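PDB 2DQL: Pex protein from Anabaena sp. PCC 7120, which is associated with the cyanobacterial circadian clock and, as a PadR-like winged-helix protein, probably binds DNA to regulate transcription of a clock gene. Local coordinates for residues A[15-26]-A[51-62]. Residues are numbered along the deposited sequence; the frame is centred on the assembly and turned at random.
Sequences PTYLCQEVAICY and TYRLSDTVLYSA
T16-Y17 and Y52-R53 pair as two short parallel strands, T16 N giving to T51 O (2.8 Å), R53 N to T16 O and L18 N to R53 O; beyond them helices 20-26 and 56-62 diverge at 68°, their axes 8.8 Å apart at closest. On one face of the ladder R53 CB sits over the centre of the Y17 ring, 3.5 Å from the centroid, a CH-pi contact. The R53 chain then bends (chi2 -73°), bringing the guanidinium across P15, whose CG lies over the centre of one of its faces. NH1 is fixed by Y52 O (2.8 Å), in the guanidinium plane, and also by P50 O. On the other face the Y52 ring meets T16 CB, while L18 CD2 touches Y52 CD1 at 3.6 Å. Consistent with the PadR-like helix-turn-helix family, helix 38-48 and helix 56-68 make the helical pair of a winged-helix domain, and the small parallel ladder ties the segment leading into helix 20-31 to the link joining that pair. Water 2 bridges L18 O and S55 N, and S55 OG caps helix 56-62 by accepting from V58 N. With chi1 of 175° V58 turns CG1 away from its own N, toward A23 CB (3.6 Å); L54 CD1 approaches the same methyl. Farther along, A62 CB packs on I24 CG1, and Q20, its chain extended, brings OE1 to S61 CB (3.5 Å).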
ATOM      1  N   PRO A  15       4.223   9.147  -1.981  1.00 27.23           N
ATOM      2  CA  PRO A  15       2.991   9.376  -1.223  1.00 27.22           C
ATOM      3  C   PRO A  15       2.219   8.081  -1.001  1.00 27.13           C
ATOM      4  O   PRO A  15       2.367   7.125  -1.762  1.00 27.09           O
ATOM      5  CB  PRO A  15       2.232  10.372  -2.100  1.00 27.29           C
ATOM      6  CG  PRO A  15       2.657   9.991  -3.484  1.00 27.38           C
ATOM      7  CD  PRO A  15       4.150   9.765  -3.315  1.00 27.02           C
ATOM      8  N   THR A  16       1.401   8.057   0.045  1.00 26.96           N
ATOM      9  CA  THR A  16       0.604   6.882   0.370  1.00 26.86           C
ATOM     10  C   THR A  16      -0.744   6.958  -0.338  1.00 26.37           C
ATOM     11  O   THR A  16      -1.455   7.954  -0.206  1.00 26.37           O
ATOM     12  CB  THR A  16       0.323   6.785   1.887  1.00 27.38           C
ATOM     13  OG1 THR A  16       1.559   6.755   2.610  1.00 28.24           O
ATOM     14  CG2 THR A  16      -0.474   5.528   2.203  1.00 27.48           C
ATOM     15  N   TYR A  17      -1.084   5.919  -1.096  1.00 25.56           N
ATOM     16  CA  TYR A  17      -2.373   5.877  -1.782  1.00 24.83           C
ATOM     17  C   TYR A  17      -3.373   5.263  -0.817  1.00 23.73           C
ATOM     18  O   TYR A  17      -3.142   4.183  -0.279  1.00 23.94           O
ATOM     19  CB  TYR A  17      -2.303   5.033  -3.058  1.00 25.25           C
ATOM     20  CG  TYR A  17      -1.846   5.809  -4.265  1.00 26.38           C
ATOM     21  CD1 TYR A  17      -0.516   6.205  -4.404  1.00 26.85           C
ATOM     22  CD2 TYR A  17      -2.756   6.195  -5.249  1.00 26.67           C
ATOM     23  CE1 TYR A  17      -0.103   6.968  -5.495  1.00 27.51           C
ATOM     24  CE2 TYR A  17      -2.355   6.957  -6.340  1.00 27.43           C
ATOM     25  CZ  TYR A  17      -1.029   7.341  -6.456  1.00 27.38           C
ATOM     26  OH  TYR A  17      -0.637   8.115  -7.523  1.00 28.57           O
ATOM     27  N   LEU A  18      -4.485   5.952  -0.594  1.00 22.45           N
ATOM     28  CA  LEU A  18      -5.495   5.459   0.330  1.00 21.23           C
ATOM     29  C   LEU A  18      -6.121   4.149  -0.126  1.00 20.93           C
ATOM     30  O   LEU A  18      -6.306   3.923  -1.323  1.00 20.91           O
ATOM     31  CB  LEU A  18      -6.614   6.498   0.498  1.00 20.36           C
ATOM     32  CG  LEU A  18      -6.234   7.930   0.888  1.00 19.85           C
ATOM     33  CD1 LEU A  18      -7.512   8.732   1.128  1.00 20.03           C
ATOM     34  CD2 LEU A  18      -5.368   7.925   2.148  1.00 19.83           C
ATOM     35  N   CYS A  19      -6.438   3.282   0.829  1.00 20.48           N
ATOM     36  CA  CYS A  19      -7.108   2.031   0.508  1.00 20.66           C
ATOM     37  C   CYS A  19      -8.585   2.392   0.638  1.00 20.23           C
ATOM     38  O   CYS A  19      -8.911   3.480   1.122  1.00 19.89           O
ATOM     39  CB  CYS A  19      -6.734   0.923   1.494  1.00 21.30           C
ATOM     40  SG  CYS A  19      -7.146   1.252   3.217  1.00 22.33           S
ATOM     41  N   GLN A  20      -9.467   1.493   0.221  1.00 19.99           N
ATOM     42  CA  GLN A  20     -10.903   1.756   0.259  1.00 19.81           C
ATOM     43  C   GLN A  20     -11.464   2.183   1.612  1.00 19.21           C
ATOM     44  O   GLN A  20     -12.205   3.166   1.699  1.00 18.52           O
ATOM     45  CB  GLN A  20     -11.677   0.532  -0.242  1.00 20.63           C
ATOM     46  CG  GLN A  20     -13.148   0.815  -0.527  1.00 22.17           C
ATOM     47  CD  GLN A  20     -13.888  -0.407  -1.037  1.00 23.38           C
ATOM     48  OE1 GLN A  20     -13.402  -1.113  -1.922  1.00 25.01           O
ATOM     49  NE2 GLN A  20     -15.070  -0.662  -0.485  1.00 24.46           N
ATOM     50  N   GLU A  21     -11.116   1.455   2.668  1.00 18.71           N
ATOM     51  CA  GLU A  21     -11.619   1.774   3.995  1.00 18.54           C
ATOM     52  C   GLU A  21     -11.302   3.202   4.418  1.00 17.84           C
ATOM     53  O   GLU A  21     -12.160   3.900   4.962  1.00 17.91           O
ATOM     54  CB  GLU A  21     -11.062   0.784   5.024  1.00 18.96           C
ATOM     55  CG  GLU A  21     -11.498  -0.658   4.790  1.00 20.90           C
ATOM     56  CD  GLU A  21     -10.546  -1.451   3.900  1.00 21.59           C
ATOM     57  OE1 GLU A  21      -9.914  -0.869   2.992  1.00 21.93           O
ATOM     58  OE2 GLU A  21     -10.446  -2.678   4.107  1.00 23.54           O
ATOM     59  N   VAL A  22     -10.074   3.639   4.163  1.00 17.11           N
ATOM     60  CA  VAL A  22      -9.657   4.985   4.528  1.00 17.00           C
ATOM     61  C   VAL A  22     -10.294   6.022   3.598  1.00 16.42           C
ATOM     62  O   VAL A  22     -10.750   7.068   4.049  1.00 16.31           O
ATOM     63  CB  VAL A  22      -8.120   5.126   4.475  1.00 17.42           C
ATOM     64  CG1 VAL A  22      -7.714   6.560   4.810  1.00 18.10           C
ATOM     65  CG2 VAL A  22      -7.478   4.147   5.462  1.00 17.88           C
ATOM     66  N   ALA A  23     -10.339   5.724   2.305  1.00 15.78           N
ATOM     67  CA  ALA A  23     -10.930   6.651   1.337  1.00 15.46           C
ATOM     68  C   ALA A  23     -12.398   6.931   1.654  1.00 15.18           C
ATOM     69  O   ALA A  23     -12.871   8.056   1.482  1.00 15.08           O
ATOM     70  CB  ALA A  23     -10.800   6.086  -0.069  1.00 15.05           C
ATOM     71  N   ILE A  24     -13.117   5.910   2.110  1.00 14.91           N
ATOM     72  CA  ILE A  24     -14.526   6.077   2.450  1.00 14.64           C
ATOM     73  C   ILE A  24     -14.670   7.124   3.558  1.00 14.44           C
ATOM     74  O   ILE A  24     -15.526   8.006   3.481  1.00 13.97           O
ATOM     75  CB  ILE A  24     -15.141   4.742   2.920  1.00 14.75           C
ATOM     76  CG1 ILE A  24     -15.285   3.787   1.729  1.00 14.98           C
ATOM     77  CG2 ILE A  24     -16.484   4.985   3.601  1.00 15.31           C
ATOM     78  CD1 ILE A  24     -15.666   2.359   2.135  1.00 15.63           C
ATOM     79  N   CYS A  25     -13.826   7.032   4.580  1.00 14.17           N
ATOM     80  CA  CYS A  25     -13.879   7.981   5.687  1.00 13.97           C
ATOM     81  C   CYS A  25     -13.454   9.380   5.241  1.00 13.70           C
ATOM     82  O   CYS A  25     -14.054  10.377   5.647  1.00 13.52           O
ATOM     83  CB  CYS A  25     -12.995   7.496   6.837  1.00 15.02           C
ATOM     84  SG  CYS A  25     -13.533   5.913   7.507  1.00 16.29           S
ATOM     85  N   TYR A  26     -12.424   9.450   4.402  1.00 13.40           N
ATOM     86  CA  TYR A  26     -11.954  10.735   3.889  1.00 13.14           C
ATOM     87  C   TYR A  26     -13.060  11.404   3.069  1.00 12.84           C
ATOM     88  O   TYR A  26     -13.341  12.594   3.231  1.00 12.20           O
ATOM     89  CB  TYR A  26     -10.714  10.544   3.008  1.00 14.40           C
ATOM     90  CG  TYR A  26     -10.461  11.710   2.075  1.00 14.52           C
ATOM     91  CD1 TYR A  26     -10.132  12.970   2.569  1.00 15.13           C
ATOM     92  CD2 TYR A  26     -10.632  11.565   0.697  1.00 15.48           C
ATOM     93  CE1 TYR A  26      -9.988  14.063   1.713  1.00 15.35           C
ATOM     94  CE2 TYR A  26     -10.495  12.645  -0.163  1.00 15.89           C
ATOM     95  CZ  TYR A  26     -10.177  13.891   0.350  1.00 15.84           C
ATOM     96  OH  TYR A  26     -10.074  14.962  -0.501  1.00 17.24           O
ATOM     97  N   THR A  51       1.409  14.215   1.126  1.00 32.24           N
ATOM     98  CA  THR A  51       1.989  12.875   1.221  1.00 31.69           C
ATOM     99  C   THR A  51       0.966  11.763   1.002  1.00 30.74           C
ATOM    100  O   THR A  51       1.247  10.590   1.254  1.00 30.87           O
ATOM    101  CB  THR A  51       2.678  12.649   2.589  1.00 31.94           C
ATOM    102  OG1 THR A  51       1.709  12.743   3.640  1.00 32.83           O
ATOM    103  CG2 THR A  51       3.773  13.686   2.810  1.00 32.43           C
ATOM    104  N   TYR A  52      -0.220  12.136   0.530  1.00 29.46           N
ATOM    105  CA  TYR A  52      -1.277  11.168   0.267  1.00 28.15           C
ATOM    106  C   TYR A  52      -1.867  11.345  -1.123  1.00 26.78           C
ATOM    107  O   TYR A  52      -1.808  12.428  -1.704  1.00 26.61           O
ATOM    108  CB  TYR A  52      -2.389  11.301   1.311  1.00 28.95           C
ATOM    109  CG  TYR A  52      -1.981  10.814   2.677  1.00 29.61           C
ATOM    110  CD1 TYR A  52      -2.211   9.495   3.066  1.00 29.94           C
ATOM    111  CD2 TYR A  52      -1.321  11.661   3.564  1.00 30.43           C
ATOM    112  CE1 TYR A  52      -1.794   9.031   4.306  1.00 30.57           C
ATOM    113  CE2 TYR A  52      -0.896  11.206   4.805  1.00 30.95           C
ATOM    114  CZ  TYR A  52      -1.135   9.893   5.169  1.00 30.95           C
ATOM    115  OH  TYR A  52      -0.716   9.450   6.400  1.00 31.98           O
ATOM    116  N   ARG A  53      -2.432  10.267  -1.650  1.00 25.19           N
ATOM    117  CA  ARG A  53      -3.049  10.285  -2.966  1.00 24.07           C
ATOM    118  C   ARG A  53      -4.284   9.399  -2.964  1.00 22.83           C
ATOM    119  O   ARG A  53      -4.415   8.489  -2.146  1.00 22.16           O
ATOM    120  CB  ARG A  53      -2.073   9.773  -4.031  1.00 24.44           C
ATOM    121  CG  ARG A  53      -0.847  10.642  -4.243  1.00 24.84           C
ATOM    122  CD  ARG A  53      -1.180  11.927  -4.980  1.00 25.43           C
ATOM    123  NE  ARG A  53       0.022  12.704  -5.282  1.00 25.90           N
ATOM    124  CZ  ARG A  53       0.736  13.374  -4.381  1.00 25.81           C
ATOM    125  NH1 ARG A  53       0.378  13.380  -3.103  1.00 25.63           N
ATOM    126  NH2 ARG A  53       1.821  14.035  -4.759  1.00 26.03           N
ATOM    127  N   LEU A  54      -5.195   9.672  -3.889  1.00 21.91           N
ATOM    128  CA  LEU A  54      -6.402   8.871  -4.022  1.00 21.06           C
ATOM    129  C   LEU A  54      -6.521   8.512  -5.492  1.00 20.79           C
ATOM    130  O   LEU A  54      -6.625   9.398  -6.343  1.00 20.55           O
ATOM    131  CB  LEU A  54      -7.641   9.657  -3.576  1.00 20.59           C
ATOM    132  CG  LEU A  54      -8.979   8.934  -3.789  1.00 19.69           C
ATOM    133  CD1 LEU A  54      -8.992   7.590  -3.071  1.00 19.67           C
ATOM    134  CD2 LEU A  54     -10.114   9.820  -3.283  1.00 19.67           C
ATOM    135  N   SER A  55      -6.487   7.218  -5.788  1.00 20.93           N
ATOM    136  CA  SER A  55      -6.586   6.754  -7.164  1.00 21.21           C
ATOM    137  C   SER A  55      -8.028   6.808  -7.629  1.00 21.51           C
ATOM    138  O   SER A  55      -8.962   6.799  -6.827  1.00 21.31           O
ATOM    139  CB  SER A  55      -6.080   5.313  -7.293  1.00 20.97           C
ATOM    140  OG  SER A  55      -7.027   4.391  -6.784  1.00 20.63           O
ATOM    141  N   ASP A  56      -8.196   6.857  -8.940  1.00 22.05           N
ATOM    142  CA  ASP A  56      -9.513   6.895  -9.534  1.00 22.32           C
ATOM    143  C   ASP A  56     -10.249   5.599  -9.182  1.00 21.69           C
ATOM    144  O   ASP A  56     -11.447   5.608  -8.906  1.00 21.25           O
ATOM    145  CB  ASP A  56      -9.360   7.053 -11.048  1.00 23.88           C
ATOM    146  CG  ASP A  56     -10.670   7.273 -11.742  1.00 24.95           C
ATOM    147  OD1 ASP A  56     -11.090   6.370 -12.494  1.00 26.73           O
ATOM    148  OD2 ASP A  56     -11.277   8.346 -11.534  1.00 26.44           O
ATOM    149  N   THR A  57      -9.518   4.485  -9.169  1.00 21.28           N
ATOM    150  CA  THR A  57     -10.099   3.182  -8.852  1.00 20.92           C
ATOM    151  C   THR A  57     -10.603   3.094  -7.409  1.00 19.95           C
ATOM    152  O   THR A  57     -11.696   2.597  -7.159  1.00 19.81           O
ATOM    153  CB  THR A  57      -9.076   2.041  -9.115  1.00 21.68           C
ATOM    154  OG1 THR A  57      -8.822   1.953 -10.522  1.00 23.15           O
ATOM    155  CG2 THR A  57      -9.612   0.701  -8.622  1.00 21.72           C
ATOM    156  N   VAL A  58      -9.813   3.571  -6.453  1.00 19.36           N
ATOM    157  CA  VAL A  58     -10.255   3.518  -5.067  1.00 18.62           C
ATOM    158  C   VAL A  58     -11.382   4.528  -4.838  1.00 17.81           C
ATOM    159  O   VAL A  58     -12.313   4.259  -4.088  1.00 17.66           O
ATOM    160  CB  VAL A  58      -9.092   3.789  -4.091  1.00 18.75           C
ATOM    161  CG1 VAL A  58      -9.613   3.845  -2.653  1.00 19.09           C
ATOM    162  CG2 VAL A  58      -8.049   2.676  -4.228  1.00 19.33           C
ATOM    163  N   LEU A  59     -11.295   5.683  -5.491  1.00 17.27           N
ATOM    164  CA  LEU A  59     -12.341   6.699  -5.363  1.00 17.16           C
ATOM    165  C   LEU A  59     -13.698   6.096  -5.698  1.00 17.35           C
ATOM    166  O   LEU A  59     -14.646   6.195  -4.917  1.00 16.68           O
ATOM    167  CB  LEU A  59     -12.078   7.879  -6.311  1.00 16.76           C
ATOM    168  CG  LEU A  59     -13.267   8.827  -6.553  1.00 17.13           C
ATOM    169  CD1 LEU A  59     -13.684   9.472  -5.232  1.00 16.53           C
ATOM    170  CD2 LEU A  59     -12.890   9.892  -7.580  1.00 17.19           C
ATOM    171  N   TYR A  60     -13.791   5.431  -6.840  1.00 17.63           N
ATOM    172  CA  TYR A  60     -15.096   4.931  -7.253  1.00 18.01           C
ATOM    173  C   TYR A  60     -15.422   3.615  -6.557  1.00 17.48           C
ATOM    174  O   TYR A  60     -16.629   3.263  -6.451  1.00 17.33           O
ATOM    175  CB  TYR A  60     -15.268   5.087  -8.766  1.00 19.45           C
ATOM    176  CG  TYR A  60     -15.439   6.520  -9.220  1.00 20.26           C
ATOM    177  CD1 TYR A  60     -16.658   7.173  -9.077  1.00 20.87           C
ATOM    178  CD2 TYR A  60     -14.385   7.219  -9.789  1.00 20.75           C
ATOM    179  CE1 TYR A  60     -16.818   8.481  -9.489  1.00 21.32           C
ATOM    180  CE2 TYR A  60     -14.538   8.529 -10.203  1.00 21.14           C
ATOM    181  CZ  TYR A  60     -15.756   9.154 -10.052  1.00 21.40           C
ATOM    182  OH  TYR A  60     -15.911  10.457 -10.464  1.00 22.12           O
ATOM    183  N   SER A  61     -14.469   2.906  -5.963  1.00 17.40           N
ATOM    184  CA  SER A  61     -14.803   1.723  -5.180  1.00 16.94           C
ATOM    185  C   SER A  61     -15.487   2.262  -3.922  1.00 16.43           C
ATOM    186  O   SER A  61     -16.444   1.677  -3.418  1.00 16.69           O
ATOM    187  CB  SER A  61     -13.545   0.939  -4.784  1.00 17.79           C
ATOM    188  OG  SER A  61     -12.944   0.324  -5.911  1.00 18.73           O
ATOM    189  N   ALA A  62     -14.991   3.397  -3.433  1.00 15.89           N
ATOM    190  CA  ALA A  62     -15.542   4.038  -2.244  1.00 15.37           C
ATOM    191  C   ALA A  62     -16.925   4.617  -2.531  1.00 15.58           C
ATOM    192  O   ALA A  62     -17.839   4.480  -1.722  1.00 14.98           O
ATOM    193  CB  ALA A  62     -14.610   5.136  -1.769  1.00 15.23           C
TER
HETATM  194  O   HOH W   1       2.728   9.278   3.079  1.00 36.18           O
HETATM  195  O   HOH W   2      -5.859   5.168  -3.757  1.00 19.03           O